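Long-range contact in gamma-glutamyltranspeptidase (Ggt) (Helicobacter pylori 26695, PDB 5BPK), which probably cleaves gamma-glutamyl bonds, as in glutathione, and transfers the gamma-glutamyl group to water or an acceptor, as an N-terminal nucleophile hydrolase: residues K342-I352 / Q366-L374. Residues are numbered along the deposited sequence; the frame is centred on the assembly and turned at random.
Sequences KLINKAYAKKI and QIKPGMGQL
Y348, on helix 346-354, meets M371 and L374 in a largely apolar contact between the last helical part of the chain and the loop that ends the modelled catalytic fragment, its centre about 27 Å from the centre of the chain. It is a worked example of one aromatic ring receiving side chains from an irregular segment. L374 lays CD1 over the middle of one ring face, a CH-pi contact 3.9 Å from the Y348 centroid and only 10° off the normal. I352 CD1 covers the opposite face, offset toward the rim. M371 approaches obliquely, its SD 5.5 Å from the same centroid and 3.7 Å from I352 CG1. L374 reaches further, CD2 resting 4.1 Å from L343 CD2 and CG 4.1 Å from K342 CB, while K342 NZ gives L374 O a weak hydrogen bond of 3.5 Å. D325 of helix 309-329 ties both sides together, accepting from Y348 OH and G370 N. N345 OD1 caps the helix, taking Y348 N at 3.1 Å on an in-plane lone pair. The whole is a Met-aromatic and CH-pi cluster on an N-capped helix, joining helix 346-354 to the loop after it, with helices 285-296 and 309-329 alongside.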
loop_
_atom_site.group_PDB
_atom_site.type_symbol
_atom_site.label_atom_id
_atom_site.label_comp_id
_atom_site.label_asym_id
_atom_site.label_seq_id
_atom_site.Cartn_x
_atom_site.Cartn_y
_atom_site.Cartn_z
ATOM N N LYS A 342 -4.456 -8.666 21.237
ATOM C CA LYS A 342 -4.816 -10.091 21.265
ATOM C C LYS A 342 -4.380 -10.801 19.985
ATOM O O LYS A 342 -3.905 -11.931 20.029
ATOM C CB LYS A 342 -6.322 -10.288 21.494
ATOM C CG LYS A 342 -6.793 -9.889 22.895
ATOM C CD LYS A 342 -8.301 -10.002 23.020
ATOM C CE LYS A 342 -8.790 -9.547 24.387
ATOM N NZ LYS A 342 -10.264 -9.726 24.508
ATOM N N LEU A 343 -4.553 -10.144 18.842
ATOM C CA LEU A 343 -4.198 -10.742 17.559
ATOM C C LEU A 343 -2.685 -10.954 17.390
ATOM O O LEU A 343 -2.277 -11.899 16.719
ATOM C CB LEU A 343 -4.766 -9.910 16.393
ATOM C CG LEU A 343 -6.295 -9.914 16.245
ATOM C CD1 LEU A 343 -6.717 -8.875 15.228
ATOM C CD2 LEU A 343 -6.854 -11.319 15.873
ATOM N N ILE A 344 -1.871 -10.087 17.995
ATOM C CA ILE A 344 -0.411 -10.205 17.898
ATOM C C ILE A 344 0.208 -10.910 19.101
ATOM O O ILE A 344 1.431 -10.983 19.215
ATOM C CB ILE A 344 0.303 -8.837 17.629
ATOM C CG1 ILE A 344 0.214 -7.869 18.829
ATOM C CG2 ILE A 344 -0.268 -8.193 16.377
ATOM C CD1 ILE A 344 0.967 -6.549 18.628
ATOM N N ASN A 345 -0.634 -11.418 19.999
ATOM C CA ASN A 345 -0.155 -12.162 21.171
ATOM C C ASN A 345 0.467 -13.483 20.731
ATOM O O ASN A 345 -0.158 -14.253 20.020
ATOM C CB ASN A 345 -1.326 -12.419 22.124
ATOM C CG ASN A 345 -0.919 -13.135 23.387
ATOM O OD1 ASN A 345 -0.875 -14.361 23.425
ATOM N ND2 ASN A 345 -0.674 -12.377 24.444
ATOM N N LYS A 346 1.695 -13.749 21.170
ATOM C CA LYS A 346 2.363 -14.986 20.785
ATOM C C LYS A 346 1.678 -16.254 21.310
ATOM O O LYS A 346 1.782 -17.287 20.671
ATOM C CB LYS A 346 3.844 -14.957 21.153
ATOM C CG LYS A 346 4.652 -13.975 20.282
ATOM C CD LYS A 346 6.136 -14.068 20.538
ATOM C CE LYS A 346 6.894 -13.018 19.756
ATOM N NZ LYS A 346 7.002 -13.285 18.292
ATOM N N ALA A 347 0.957 -16.170 22.432
ATOM C CA ALA A 347 0.193 -17.318 22.936
ATOM C C ALA A 347 -0.964 -17.684 21.996
ATOM O O ALA A 347 -1.269 -18.863 21.797
ATOM C CB ALA A 347 -0.325 -17.059 24.371
ATOM N N TYR A 348 -1.623 -16.677 21.433
ATOM C CA TYR A 348 -2.658 -16.912 20.428
ATOM C C TYR A 348 -2.065 -17.578 19.182
ATOM O O TYR A 348 -2.646 -18.509 18.616
ATOM C CB TYR A 348 -3.343 -15.576 20.065
ATOM C CG TYR A 348 -4.412 -15.681 18.987
ATOM C CD1 TYR A 348 -5.422 -16.637 19.066
ATOM C CD2 TYR A 348 -4.418 -14.818 17.898
ATOM C CE1 TYR A 348 -6.389 -16.734 18.091
ATOM C CE2 TYR A 348 -5.395 -14.901 16.912
ATOM C CZ TYR A 348 -6.373 -15.857 17.009
ATOM O OH TYR A 348 -7.334 -15.967 16.042
ATOM N N ALA A 349 -0.919 -17.071 18.744
ATOM C CA ALA A 349 -0.222 -17.635 17.591
ATOM C C ALA A 349 0.159 -19.094 17.838
ATOM O O ALA A 349 0.082 -19.924 16.932
ATOM C CB ALA A 349 1.019 -16.815 17.260
ATOM N N LYS A 350 0.587 -19.392 19.064
ATOM C CA LYS A 350 0.940 -20.763 19.443
ATOM C C LYS A 350 -0.292 -21.679 19.351
ATOM O O LYS A 350 -0.195 -22.805 18.843
ATOM C CB LYS A 350 1.592 -20.791 20.839
ATOM C CG LYS A 350 1.860 -22.191 21.439
ATOM C CD LYS A 350 2.679 -23.111 20.532
ATOM C CE LYS A 350 3.104 -24.379 21.292
ATOM N NZ LYS A 350 3.522 -25.489 20.399
ATOM N N LYS A 351 -1.442 -21.199 19.830
ATOM C CA LYS A 351 -2.705 -21.939 19.715
ATOM C C LYS A 351 -3.068 -22.232 18.257
ATOM O O LYS A 351 -3.496 -23.332 17.918
ATOM C CB LYS A 351 -3.849 -21.180 20.397
ATOM C CG LYS A 351 -3.800 -21.273 21.909
ATOM C CD LYS A 351 -4.928 -20.516 22.598
ATOM C CE LYS A 351 -4.652 -20.403 24.099
ATOM N NZ LYS A 351 -5.776 -19.803 24.866
ATOM N N ILE A 352 -2.879 -21.244 17.394
ATOM C CA ILE A 352 -3.079 -21.443 15.967
ATOM C C ILE A 352 -2.110 -22.503 15.431
ATOM O O ILE A 352 -2.524 -23.482 14.791
ATOM C CB ILE A 352 -2.888 -20.129 15.159
ATOM C CG1 ILE A 352 -3.931 -19.076 15.560
ATOM C CG2 ILE A 352 -2.985 -20.427 13.653
ATOM C CD1 ILE A 352 -3.684 -17.676 14.953
ATOM N N GLN A 366 -14.541 -24.279 8.057
ATOM C CA GLN A 366 -14.438 -24.675 9.471
ATOM C C GLN A 366 -13.743 -23.639 10.352
ATOM O O GLN A 366 -13.712 -23.790 11.575
ATOM C CB GLN A 366 -13.710 -26.018 9.594
ATOM C CG GLN A 366 -14.449 -27.165 8.887
ATOM C CD GLN A 366 -13.751 -28.513 9.001
ATOM O OE1 GLN A 366 -14.238 -29.510 8.468
ATOM N NE2 GLN A 366 -12.615 -28.549 9.673
ATOM N N ILE A 367 -13.188 -22.592 9.740
ATOM C CA ILE A 367 -12.445 -21.591 10.490
ATOM C C ILE A 367 -13.408 -20.678 11.240
ATOM O O ILE A 367 -14.436 -20.264 10.697
ATOM C CB ILE A 367 -11.548 -20.750 9.565
ATOM C CG1 ILE A 367 -10.447 -21.622 8.956
ATOM C CG2 ILE A 367 -10.930 -19.568 10.337
ATOM C CD1 ILE A 367 -9.411 -22.138 9.974
ATOM N N LYS A 368 -13.073 -20.400 12.494
ATOM C CA LYS A 368 -13.810 -19.444 13.305
ATOM C C LYS A 368 -12.891 -18.262 13.600
ATOM O O LYS A 368 -11.767 -18.450 14.066
ATOM C CB LYS A 368 -14.278 -20.079 14.614
ATOM C CG LYS A 368 -15.081 -21.363 14.429
ATOM N N PRO A 369 -13.366 -17.039 13.335
ATOM C CA PRO A 369 -12.596 -15.883 13.767
ATOM C C PRO A 369 -12.236 -15.939 15.264
ATOM O O PRO A 369 -13.096 -16.236 16.111
ATOM C CB PRO A 369 -13.527 -14.726 13.458
ATOM C CG PRO A 369 -14.320 -15.193 12.308
ATOM C CD PRO A 369 -14.516 -16.655 12.504
ATOM N N GLY A 370 -10.962 -15.692 15.562
ATOM C CA GLY A 370 -10.419 -15.782 16.909
ATOM C C GLY A 370 -10.311 -17.188 17.459
ATOM O O GLY A 370 -10.023 -17.356 18.642
ATOM N N MET A 371 -10.522 -18.181 16.586
ATOM C CA MET A 371 -10.676 -19.590 16.967
ATOM C C MET A 371 -11.830 -19.783 17.951
ATOM O O MET A 371 -11.874 -20.782 18.666
ATOM C CB MET A 371 -9.365 -20.155 17.529
ATOM C CG MET A 371 -8.200 -20.062 16.547
ATOM S SD MET A 371 -6.763 -21.008 17.057
ATOM C CE MET A 371 -5.935 -19.883 18.171
ATOM N N GLY A 372 -12.761 -18.825 17.962
ATOM C CA GLY A 372 -13.887 -18.822 18.895
ATOM C C GLY A 372 -13.533 -18.573 20.353
ATOM O O GLY A 372 -14.363 -18.801 21.234
ATOM N N GLN A 373 -12.319 -18.096 20.620
ATOM C CA GLN A 373 -11.842 -17.929 21.995
ATOM C C GLN A 373 -11.108 -16.604 22.259
ATOM O O GLN A 373 -10.495 -16.443 23.320
ATOM C CB GLN A 373 -10.951 -19.125 22.389
ATOM C CG GLN A 373 -9.697 -19.334 21.512
ATOM C CD GLN A 373 -8.518 -18.454 21.911
ATOM O OE1 GLN A 373 -8.057 -17.615 21.129
ATOM N NE2 GLN A 373 -8.029 -18.638 23.134
ATOM N N LEU A 374 -11.185 -15.649 21.328
ATOM C CA LEU A 374 -10.442 -14.387 21.469
ATOM C C LEU A 374 -10.974 -13.555 22.636
ATOM O O LEU A 374 -10.196 -13.011 23.424
ATOM C CB LEU A 374 -10.492 -13.556 20.176
ATOM C CG LEU A 374 -9.290 -12.634 19.952
ATOM C CD1 LEU A 374 -8.072 -13.442 19.541
ATOM C CD2 LEU A 374 -9.610 -11.576 18.909
#